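Local coordinates for tRNA (guanine(9)-N1)-methyltransferase (Schizosaccharomyces pombe, PDB 4JWF), which transfers a methyl group from S-adenosyl-L-methionine to N1 of the guanine at position 9 of cytoplasmic tRNA, the chain here being its SPOUT-type methyltransferase domain, at residues L66-L71 with W95-P100; L116-A121 with Q158-A163; N125-L130 with A163-D168. All blocks are in the same frame, centred on the assembly; numbering follows the deposited sequence.

Contact 1 (L66-L71 with W95-P100); sequences LHPVEL and WKRYNP
Glu70 and Arg97 meet in a salt bridge, with OE2 of Glu70 2.8 Å from NH2 of Arg97. Their side chains cross at about a right angle, and the carboxylate and guanidinium planes are 81° apart, so this is not the coplanar two-bond pairing. The N-H...O angle of 116° makes the hydrogen-bond component weak. Glu70 CG lies over a guanidinium face, 3.4 Å from Arg97 NH2. A bend at chi2 (-73°) folds the Glu70 chain back over the arginine. The other carboxylate oxygen, OE1, takes a weak bond from Asn99 ND2 at 3.4 Å, giving the acid a second partner.

Two backbone bonds set the register of the strands. Leu71 N donates to Arg97 O at 2.8 Å, and Leu71 O accepts from Asn99 N, also at 2.8 Å. Leu71 thus grips the residues flanking Tyr98, the register of a parallel bridge. On the sheet face of Leu71 and Tyr98, Leu71 CD2 comes to the edge of the tyrosine ring, 4.4 Å from its CD2. Trp95 CE3 covers a face of that ring, 3.5 Å above its centre. Further out, Arg97 NH1 has a weak bond to Ser29 O, and Tyr98 OH is bonded to Gln84 NE2.

The bridge closes a right-handed beta-alpha-beta unit made of strand 70-74, helix 78-88 and strand 98-100. Strand 98-100 is outermost in the parallel sheet, and strand 32-36 flanks 70-74 on its other side. Leu71 packs on Phe185 of helix 181-194, while Pro68 and Arg97 touch Asn62 of helix 45-63.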
loop_
_atom_site.group_PDB
_atom_site.type_symbol
_atom_site.label_atom_id
_atom_site.label_comp_id
_atom_site.label_asym_id
_atom_site.label_seq_id
_atom_site.Cartn_x
_atom_site.Cartn_y
_atom_site.Cartn_z
ATOM N N LEU A 66 12.976 -5.261 -7.880
ATOM C CA LEU A 66 13.483 -6.523 -8.397
ATOM C C LEU A 66 12.311 -7.453 -8.676
ATOM O O LEU A 66 12.331 -8.200 -9.655
ATOM C CB LEU A 66 14.465 -7.171 -7.428
ATOM C CG LEU A 66 15.133 -8.469 -7.892
ATOM C CD1 LEU A 66 16.074 -8.216 -9.056
ATOM C CD2 LEU A 66 15.870 -9.149 -6.736
ATOM N N HIS A 67 11.293 -7.391 -7.815
ATOM C CA HIS A 67 10.064 -8.177 -7.981
ATOM C C HIS A 67 8.821 -7.284 -8.021
ATOM O O HIS A 67 8.105 -7.166 -7.028
ATOM C CB HIS A 67 9.939 -9.220 -6.868
ATOM C CG HIS A 67 11.168 -10.050 -6.679
ATOM N ND1 HIS A 67 11.500 -11.090 -7.523
ATOM C CD2 HIS A 67 12.149 -9.992 -5.746
ATOM C CE1 HIS A 67 12.633 -11.638 -7.119
ATOM N NE2 HIS A 67 13.049 -10.989 -6.043
ATOM N N PRO A 68 8.569 -6.635 -9.168
ATOM C CA PRO A 68 7.378 -5.793 -9.277
ATOM C C PRO A 68 6.092 -6.592 -9.037
ATOM O O PRO A 68 5.993 -7.763 -9.427
ATOM C CB PRO A 68 7.436 -5.264 -10.715
ATOM C CG PRO A 68 8.351 -6.181 -11.440
ATOM C CD PRO A 68 9.348 -6.649 -10.419
ATOM N N VAL A 69 5.136 -5.957 -8.364
ATOM C CA VAL A 69 3.835 -6.549 -8.055
ATOM C C VAL A 69 2.805 -5.989 -9.019
ATOM O O VAL A 69 3.077 -5.020 -9.730
ATOM C CB VAL A 69 3.391 -6.190 -6.618
ATOM C CG1 VAL A 69 4.441 -6.633 -5.606
ATOM C CG2 VAL A 69 3.117 -4.678 -6.500
ATOM N N GLU A 70 1.616 -6.578 -9.042
ATOM C CA GLU A 70 0.506 -5.946 -9.735
ATOM C C GLU A 70 -0.098 -4.947 -8.769
ATOM O O GLU A 70 -0.589 -5.321 -7.709
ATOM C CB GLU A 70 -0.522 -6.984 -10.208
ATOM C CG GLU A 70 -0.017 -7.869 -11.363
ATOM C CD GLU A 70 0.053 -7.133 -12.708
ATOM O OE1 GLU A 70 -0.672 -6.127 -12.900
ATOM O OE2 GLU A 70 0.826 -7.571 -13.592
ATOM N N LEU A 71 -0.030 -3.668 -9.123
ATOM C CA LEU A 71 -0.516 -2.603 -8.254
ATOM C C LEU A 71 -1.938 -2.198 -8.640
ATOM O O LEU A 71 -2.200 -1.870 -9.793
ATOM C CB LEU A 71 0.438 -1.406 -8.316
ATOM C CG LEU A 71 0.204 -0.192 -7.411
ATOM C CD1 LEU A 71 0.108 -0.588 -5.937
ATOM C CD2 LEU A 71 1.321 0.815 -7.624
ATOM N N TRP A 95 1.555 3.932 -17.288
ATOM C CA TRP A 95 2.125 3.118 -16.195
ATOM C C TRP A 95 1.777 1.651 -16.341
ATOM O O TRP A 95 0.623 1.298 -16.577
ATOM C CB TRP A 95 1.638 3.572 -14.810
ATOM C CG TRP A 95 2.095 4.924 -14.334
ATOM C CD1 TRP A 95 2.967 5.777 -14.956
ATOM C CD2 TRP A 95 1.707 5.569 -13.115
ATOM N NE1 TRP A 95 3.130 6.918 -14.205
ATOM C CE2 TRP A 95 2.366 6.816 -13.071
ATOM C CE3 TRP A 95 0.860 5.214 -12.055
ATOM C CZ2 TRP A 95 2.219 7.706 -12.000
ATOM C CZ3 TRP A 95 0.706 6.108 -10.992
ATOM C CH2 TRP A 95 1.384 7.340 -10.978
ATOM N N LYS A 96 2.779 0.800 -16.163
ATOM C CA LYS A 96 2.612 -0.639 -16.284
ATOM C C LYS A 96 2.393 -1.271 -14.909
ATOM O O LYS A 96 2.794 -0.704 -13.896
ATOM C CB LYS A 96 3.836 -1.250 -16.969
ATOM N N ARG A 97 1.766 -2.446 -14.883
ATOM C CA ARG A 97 1.417 -3.143 -13.637
ATOM C C ARG A 97 0.634 -2.220 -12.694
ATOM O O ARG A 97 0.746 -2.322 -11.466
ATOM C CB ARG A 97 2.660 -3.723 -12.926
ATOM C CG ARG A 97 3.649 -4.458 -13.834
ATOM C CD ARG A 97 4.362 -5.581 -13.099
ATOM N NE ARG A 97 3.626 -6.843 -13.220
ATOM C CZ ARG A 97 3.684 -7.849 -12.347
ATOM N NH1 ARG A 97 4.436 -7.762 -11.262
ATOM N NH2 ARG A 97 2.980 -8.952 -12.559
ATOM N N TYR A 98 -0.157 -1.330 -13.295
ATOM C CA TYR A 98 -0.945 -0.341 -12.584
ATOM C C TYR A 98 -2.412 -0.453 -12.997
ATOM O O TYR A 98 -2.737 -0.394 -14.181
ATOM C CB TYR A 98 -0.410 1.061 -12.877
ATOM C CG TYR A 98 -1.193 2.174 -12.222
ATOM C CD1 TYR A 98 -1.925 3.078 -12.988
ATOM C CD2 TYR A 98 -1.213 2.316 -10.832
ATOM C CE1 TYR A 98 -2.651 4.100 -12.392
ATOM C CE2 TYR A 98 -1.943 3.332 -10.224
ATOM C CZ TYR A 98 -2.655 4.221 -11.010
ATOM O OH TYR A 98 -3.374 5.231 -10.411
ATOM N N ASN A 99 -3.299 -0.607 -12.018
ATOM C CA ASN A 99 -4.701 -0.878 -12.307
ATOM C C ASN A 99 -5.660 -0.023 -11.484
ATOM O O ASN A 99 -6.151 -0.446 -10.443
ATOM C CB ASN A 99 -4.987 -2.368 -12.118
ATOM C CG ASN A 99 -4.201 -3.233 -13.085
ATOM O OD1 ASN A 99 -4.611 -3.428 -14.233
ATOM N ND2 ASN A 99 -3.059 -3.751 -12.630
ATOM N N PRO A 100 -5.926 1.202 -11.949
ATOM C CA PRO A 100 -6.904 1.987 -11.220
ATOM C C PRO A 100 -8.319 1.557 -11.630
ATOM O O PRO A 100 -8.560 1.225 -12.789
ATOM C CB PRO A 100 -6.599 3.412 -11.666
ATOM C CG PRO A 100 -6.090 3.258 -13.076
ATOM C CD PRO A 100 -5.432 1.900 -13.153
#

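Contact 2 (L116-A121 with Q158-A163); sequences LVYLSA and QGIKTA. With SAH (S-adenosyl-L-homocysteine), chain C.
The Tyr118 ring meets Ile160 CD1 at its edge, near the ring plane, with Tyr118 CD1 4.4 Å away; the ligand's O2' also lies near that plane at an edge. The adenine of S-adenosyl-L-homocysteine is the second flat group. Ala121 CB sits over one of its faces, 3.7 Å from C6, and Leu119 CB approaches its rim, 3.6 Å from N3.

The two parallel strands exchange backbone bonds. Tyr118 N donates to Lys161 O at 2.9 Å with an N-H...O angle of 162°, and Tyr118 O accepts from Ala163 N. Ser120 N reaches Ala163 O at 2.9 Å, its donor 42° out of the carbonyl plane. Where the strands diverge, one water links Leu116 O to Lys161 N. Leu116 CD1 packs against Ile160 CG2 (3.9 Å), and Val117 CG1, anti to the backbone N (chi1 175°), packs against Ala163 CB.

The buried polar ends have partners beyond the pair: Tyr118 OH bonds to Asp36 OD2, and Thr162 OG1 to Ser123 and Gln152. Leu119 O accepts from ribose O2' at 2.5 Å, a doubtfully short separation. The main-chain carbonyl of an established S-adenosyl-L-methionine-binding residue thus meets the ribose, consistent with recognition by the strand end.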
loop_
_atom_site.group_PDB
_atom_site.type_symbol
_atom_site.label_atom_id
_atom_site.label_comp_id
_atom_site.label_asym_id
_atom_site.label_seq_id
_atom_site.Cartn_x
_atom_site.Cartn_y
_atom_site.Cartn_z
ATOM N N LEU A 116 -7.461 -11.729 0.551
ATOM C CA LEU A 116 -7.280 -10.338 0.953
ATOM C C LEU A 116 -6.647 -10.262 2.332
ATOM O O LEU A 116 -7.048 -10.983 3.236
ATOM C CB LEU A 116 -8.613 -9.575 0.926
ATOM C CG LEU A 116 -9.350 -9.541 -0.423
ATOM C CD1 LEU A 116 -10.785 -9.085 -0.256
ATOM C CD2 LEU A 116 -8.623 -8.676 -1.462
ATOM N N VAL A 117 -5.632 -9.410 2.471
ATOM C CA VAL A 117 -5.081 -9.059 3.768
ATOM C C VAL A 117 -4.966 -7.546 3.840
ATOM O O VAL A 117 -4.217 -6.937 3.088
ATOM C CB VAL A 117 -3.691 -9.710 4.042
ATOM C CG1 VAL A 117 -3.111 -9.217 5.361
ATOM C CG2 VAL A 117 -3.780 -11.224 4.057
ATOM N N TYR A 118 -5.713 -6.942 4.757
ATOM C CA TYR A 118 -5.639 -5.513 4.965
ATOM C C TYR A 118 -4.543 -5.197 5.956
ATOM O O TYR A 118 -4.628 -5.564 7.116
ATOM C CB TYR A 118 -6.976 -4.970 5.471
ATOM C CG TYR A 118 -7.284 -3.556 5.020
ATOM C CD1 TYR A 118 -8.426 -3.286 4.252
ATOM C CD2 TYR A 118 -6.437 -2.484 5.351
ATOM C CE1 TYR A 118 -8.728 -1.996 3.832
ATOM C CE2 TYR A 118 -6.722 -1.181 4.921
ATOM C CZ TYR A 118 -7.868 -0.951 4.165
ATOM O OH TYR A 118 -8.175 0.314 3.744
ATOM N N LEU A 119 -3.503 -4.508 5.502
ATOM C CA LEU A 119 -2.452 -4.087 6.406
ATOM C C LEU A 119 -2.968 -2.967 7.294
ATOM O O LEU A 119 -3.569 -2.006 6.809
ATOM C CB LEU A 119 -1.215 -3.651 5.639
ATOM C CG LEU A 119 -0.547 -4.751 4.818
ATOM C CD1 LEU A 119 0.495 -4.156 3.899
ATOM C CD2 LEU A 119 0.082 -5.816 5.717
ATOM N N SER A 120 -2.766 -3.114 8.601
ATOM C CA SER A 120 -3.183 -2.094 9.562
ATOM C C SER A 120 -2.290 -2.119 10.786
ATOM O O SER A 120 -1.957 -3.182 11.285
ATOM C CB SER A 120 -4.636 -2.303 9.993
ATOM O OG SER A 120 -4.950 -1.484 11.107
ATOM N N ALA A 121 -1.916 -0.944 11.270
ATOM C CA ALA A 121 -1.115 -0.840 12.481
ATOM C C ALA A 121 -1.913 -1.242 13.732
ATOM O O ALA A 121 -1.333 -1.438 14.788
ATOM C CB ALA A 121 -0.572 0.563 12.624
ATOM N N GLN A 158 -15.928 -6.531 7.166
ATOM C CA GLN A 158 -16.061 -7.227 5.889
ATOM C C GLN A 158 -15.679 -8.703 6.011
ATOM O O GLN A 158 -15.960 -9.499 5.114
ATOM C CB GLN A 158 -15.202 -6.565 4.815
ATOM C CG GLN A 158 -15.561 -5.131 4.506
ATOM C CD GLN A 158 -14.619 -4.520 3.482
ATOM O OE1 GLN A 158 -15.023 -3.684 2.667
ATOM N NE2 GLN A 158 -13.355 -4.941 3.517
ATOM N N GLY A 159 -15.026 -9.059 7.112
ATOM C CA GLY A 159 -14.624 -10.438 7.358
ATOM C C GLY A 159 -13.294 -10.820 6.734
ATOM O O GLY A 159 -13.016 -12.009 6.534
ATOM N N ILE A 160 -12.467 -9.822 6.416
ATOM C CA ILE A 160 -11.139 -10.106 5.877
ATOM C C ILE A 160 -10.050 -9.890 6.922
ATOM O O ILE A 160 -10.182 -9.056 7.817
ATOM C CB ILE A 160 -10.823 -9.351 4.535
ATOM C CG1 ILE A 160 -10.761 -7.836 4.736
ATOM C CG2 ILE A 160 -11.829 -9.734 3.435
ATOM C CD1 ILE A 160 -10.455 -7.059 3.469
ATOM N N LYS A 161 -8.985 -10.670 6.786
ATOM C CA LYS A 161 -7.861 -10.681 7.705
ATOM C C LYS A 161 -7.105 -9.350 7.698
ATOM O O LYS A 161 -7.034 -8.675 6.666
ATOM C CB LYS A 161 -6.915 -11.808 7.275
ATOM C CG LYS A 161 -6.251 -12.565 8.411
ATOM C CD LYS A 161 -5.199 -13.543 7.885
ATOM C CE LYS A 161 -5.805 -14.644 7.008
ATOM N NZ LYS A 161 -4.750 -15.483 6.360
ATOM N N THR A 162 -6.540 -8.984 8.846
ATOM C CA THR A 162 -5.629 -7.842 8.943
ATOM C C THR A 162 -4.279 -8.251 9.550
ATOM O O THR A 162 -4.155 -9.322 10.151
ATOM C CB THR A 162 -6.219 -6.649 9.763
ATOM O OG1 THR A 162 -6.193 -6.950 11.163
ATOM C CG2 THR A 162 -7.654 -6.324 9.343
ATOM N N ALA A 163 -3.276 -7.393 9.393
ATOM C CA ALA A 163 -1.944 -7.639 9.916
ATOM C C ALA A 163 -1.159 -6.339 9.966
ATOM O O ALA A 163 -1.279 -5.500 9.081
ATOM C CB ALA A 163 -1.209 -8.663 9.054
HETATM N N SAH C . -5.613 5.809 10.627
HETATM C CA SAH C . -5.198 5.042 9.412
HETATM C CB SAH C . -3.674 5.095 9.264
HETATM C CG SAH C . -3.269 5.603 7.887
HETATM S SD SAH C . -1.588 5.204 7.492
HETATM C C SAH C . -5.693 3.626 9.551
HETATM O O SAH C . -6.649 3.354 10.278
HETATM O OXT SAH C . -5.168 2.684 8.956
HETATM C "C5'" SAH C . -1.802 4.626 5.833
HETATM C "C4'" SAH C . -1.958 3.103 5.646
HETATM O "O4'" SAH C . -0.694 2.435 5.692
HETATM C "C3'" SAH C . -2.854 2.369 6.635
HETATM O "O3'" SAH C . -4.192 2.274 6.164
HETATM C "C2'" SAH C . -2.256 0.985 6.742
HETATM O "O2'" SAH C . -2.801 0.110 5.757
HETATM C "C1'" SAH C . -0.816 1.170 6.353
HETATM N N9 SAH C . 0.061 1.130 7.550
HETATM C C8 SAH C . 0.650 2.185 8.156
HETATM N N7 SAH C . 1.420 1.788 9.209
HETATM C C5 SAH C . 1.320 0.443 9.276
HETATM C C6 SAH C . 1.873 -0.631 10.133
HETATM N N6 SAH C . 2.701 -0.331 11.162
HETATM N N1 SAH C . 1.530 -1.912 9.865
HETATM C C2 SAH C . 0.704 -2.239 8.847
HETATM N N3 SAH C . 0.165 -1.314 8.025
HETATM C C4 SAH C . 0.431 0.016 8.184
HETATM O O HOH W 1 -9.164 -12.245 4.269
#

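Contact 3 (N125-L130 with A163-D168); sequences NTITEL and AKLPID. With SAH (S-adenosyl-L-homocysteine), chain C.
The aliphatic chain of Lys164 passes at a slant across Thr126, with CE 3.5 Å from Thr126 OG1. Its CG stands between the backbone N and the carbonyl carbon (chi1 58°), which presses it to 3.1 Å from Asn125 O; beyond CG the chain is extended. The threonine's other branch, CG2, turns to Pro166 and touches CB at 3.8 Å. Ile127 also crosses Pro166, CG2 meeting CD at 3.8 Å, while its CB rests on the Ala163 methyl.

Two nearly straight bonds fix this register. Lys164 N donates to Asn125 O at 174°, and Ile127 N to Lys164 O at 178°. A glycine in place of Lys164 removes the methylene chain, and would probably leave a gap beside Asn125 O and Thr126 OG1 and set the threonine side chain freer to turn.

The next residue faces the ligand: Leu165 N donates to adenine N1 at 2.9 Å, and its CG lies over an adenine face, 3.6 Å from N1. Trp197 of helix 197-204 packs on Ile127, Leu165 and Pro166. Loops that pair by backbone and hold the adenine in this way are consistent with the C-terminal trefoil-knot cofactor site of SPOUT methyltransferases.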
loop_
_atom_site.group_PDB
_atom_site.type_symbol
_atom_site.label_atom_id
_atom_site.label_comp_id
_atom_site.label_asym_id
_atom_site.label_seq_id
_atom_site.Cartn_x
_atom_site.Cartn_y
_atom_site.Cartn_z
ATOM N N ASN A 125 -2.868 -9.293 14.611
ATOM C CA ASN A 125 -1.924 -10.103 13.829
ATOM C C ASN A 125 -0.668 -9.365 13.403
ATOM O O ASN A 125 -0.679 -8.152 13.231
ATOM C CB ASN A 125 -2.589 -10.647 12.575
ATOM C CG ASN A 125 -3.839 -11.416 12.864
ATOM O OD1 ASN A 125 -3.877 -12.256 13.760
ATOM N ND2 ASN A 125 -4.881 -11.143 12.101
ATOM N N THR A 126 0.416 -10.111 13.223
ATOM C CA THR A 126 1.638 -9.559 12.665
ATOM C C THR A 126 2.014 -10.330 11.407
ATOM O O THR A 126 1.981 -11.565 11.379
ATOM C CB THR A 126 2.791 -9.560 13.677
ATOM O OG1 THR A 126 2.417 -8.786 14.818
ATOM C CG2 THR A 126 4.032 -8.939 13.080
ATOM N N ILE A 127 2.349 -9.576 10.366
ATOM C CA ILE A 127 2.753 -10.121 9.089
ATOM C C ILE A 127 4.235 -10.497 9.211
ATOM O O ILE A 127 5.062 -9.673 9.592
ATOM C CB ILE A 127 2.452 -9.082 7.954
ATOM C CG1 ILE A 127 1.772 -9.730 6.735
ATOM C CG2 ILE A 127 3.659 -8.212 7.618
ATOM C CD1 ILE A 127 2.626 -10.683 5.948
ATOM N N THR A 128 4.564 -11.756 8.951
ATOM C CA THR A 128 5.963 -12.185 8.998
ATOM C C THR A 128 6.520 -12.431 7.600
ATOM O O THR A 128 7.694 -12.188 7.337
ATOM C CB THR A 128 6.175 -13.451 9.870
ATOM O OG1 THR A 128 5.416 -14.546 9.343
ATOM C CG2 THR A 128 5.770 -13.189 11.314
ATOM N N GLU A 129 5.656 -12.890 6.706
ATOM C CA GLU A 129 6.064 -13.296 5.375
ATOM C C GLU A 129 4.962 -12.961 4.371
ATOM O O GLU A 129 3.773 -13.106 4.676
ATOM C CB GLU A 129 6.351 -14.800 5.386
ATOM C CG GLU A 129 6.888 -15.382 4.093
ATOM C CD GLU A 129 7.546 -16.749 4.282
ATOM O OE1 GLU A 129 7.930 -17.088 5.432
ATOM O OE2 GLU A 129 7.682 -17.476 3.267
ATOM N N LEU A 130 5.358 -12.506 3.183
ATOM C CA LEU A 130 4.395 -12.222 2.120
ATOM C C LEU A 130 4.220 -13.447 1.232
ATOM O O LEU A 130 5.194 -14.009 0.745
ATOM C CB LEU A 130 4.810 -10.991 1.298
ATOM C CG LEU A 130 5.173 -9.674 2.012
ATOM C CD1 LEU A 130 5.637 -8.629 1.001
ATOM C CD2 LEU A 130 4.025 -9.128 2.862
ATOM N N ALA A 163 -3.276 -7.393 9.393
ATOM C CA ALA A 163 -1.944 -7.639 9.916
ATOM C C ALA A 163 -1.159 -6.339 9.966
ATOM O O ALA A 163 -1.279 -5.500 9.081
ATOM C CB ALA A 163 -1.209 -8.663 9.054
ATOM N N LYS A 164 -0.362 -6.182 11.014
ATOM C CA LYS A 164 0.557 -5.067 11.120
ATOM C C LYS A 164 1.956 -5.476 10.671
ATOM O O LYS A 164 2.275 -6.664 10.608
ATOM C CB LYS A 164 0.566 -4.500 12.544
ATOM C CG LYS A 164 0.940 -5.481 13.634
ATOM C CD LYS A 164 0.634 -4.907 15.007
ATOM C CE LYS A 164 1.031 -5.868 16.118
ATOM N NZ LYS A 164 1.134 -5.141 17.419
ATOM N N LEU A 165 2.777 -4.484 10.340
ATOM C CA LEU A 165 4.168 -4.720 9.974
ATOM C C LEU A 165 5.000 -5.110 11.200
ATOM O O LEU A 165 4.786 -4.580 12.295
ATOM C CB LEU A 165 4.766 -3.486 9.294
ATOM C CG LEU A 165 4.331 -3.114 7.873
ATOM C CD1 LEU A 165 5.009 -1.813 7.464
ATOM C CD2 LEU A 165 4.649 -4.219 6.875
ATOM N N PRO A 166 5.961 -6.033 11.025
ATOM C CA PRO A 166 6.747 -6.483 12.172
ATOM C C PRO A 166 7.829 -5.475 12.547
ATOM O O PRO A 166 8.977 -5.854 12.796
ATOM C CB PRO A 166 7.368 -7.788 11.674
ATOM C CG PRO A 166 7.537 -7.579 10.213
ATOM C CD PRO A 166 6.416 -6.660 9.767
ATOM N N ILE A 167 7.460 -4.195 12.565
ATOM C CA ILE A 167 8.310 -3.167 13.157
ATOM C C ILE A 167 8.026 -3.223 14.657
ATOM O O ILE A 167 7.124 -3.948 15.072
ATOM C CB ILE A 167 8.076 -1.751 12.534
ATOM C CG1 ILE A 167 6.939 -0.994 13.212
ATOM C CG2 ILE A 167 7.779 -1.849 11.053
ATOM C CD1 ILE A 167 6.799 0.430 12.688
ATOM N N ASP A 168 8.790 -2.478 15.454
ATOM C CA ASP A 168 8.708 -2.496 16.931
ATOM C C ASP A 168 9.569 -3.678 17.386
ATOM O O ASP A 168 9.378 -4.222 18.479
ATOM C CB ASP A 168 7.278 -2.726 17.485
ATOM C CG ASP A 168 6.862 -4.202 17.514
ATOM O OD1 ASP A 168 7.721 -5.100 17.357
ATOM O OD2 ASP A 168 5.652 -4.464 17.686
HETATM N N SAH C . -5.613 5.809 10.627
HETATM C CA SAH C . -5.198 5.042 9.412
HETATM C CB SAH C . -3.674 5.095 9.264
HETATM C CG SAH C . -3.269 5.603 7.887
HETATM S SD SAH C . -1.588 5.204 7.492
HETATM C C SAH C . -5.693 3.626 9.551
HETATM O O SAH C . -6.649 3.354 10.278
HETATM O OXT SAH C . -5.168 2.684 8.956
HETATM C "C5'" SAH C . -1.802 4.626 5.833
HETATM C "C4'" SAH C . -1.958 3.103 5.646
HETATM O "O4'" SAH C . -0.694 2.435 5.692
HETATM C "C3'" SAH C . -2.854 2.369 6.635
HETATM O "O3'" SAH C . -4.192 2.274 6.164
HETATM C "C2'" SAH C . -2.256 0.985 6.742
HETATM O "O2'" SAH C . -2.801 0.110 5.757
HETATM C "C1'" SAH C . -0.816 1.170 6.353
HETATM N N9 SAH C . 0.061 1.130 7.550
HETATM C C8 SAH C . 0.650 2.185 8.156
HETATM N N7 SAH C . 1.420 1.788 9.209
HETATM C C5 SAH C . 1.320 0.443 9.276
HETATM C C6 SAH C . 1.873 -0.631 10.133
HETATM N N6 SAH C . 2.701 -0.331 11.162
HETATM N N1 SAH C . 1.530 -1.912 9.865
HETATM C C2 SAH C . 0.704 -2.239 8.847
HETATM N N3 SAH C . 0.165 -1.314 8.025
HETATM C C4 SAH C . 0.431 0.016 8.184
#

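Contacts 1 and 2 involve opposite outer strands of one six-stranded parallel sheet, 98-100 and 161-163, and their centres lie about 21 Å apart without touching. Contact 1 is remote from the cofactor: the Leu71 side chain is about 12 Å from the bound S-adenosyl-L-homocysteine. Contacts 2 and 3 share Ala163, and their centres are about 11 Å apart. Thr162 O and Asn125 ND2, 2.8 Å apart, probably form a hydrogen bond between them. Their segments alternate along the chain, and together they supply cover for both faces of the adenine, Ala121 on one and Leu165 on the opposite one. The ligand is also hydrogen-bonded to Asp143, the catalytic proton acceptor.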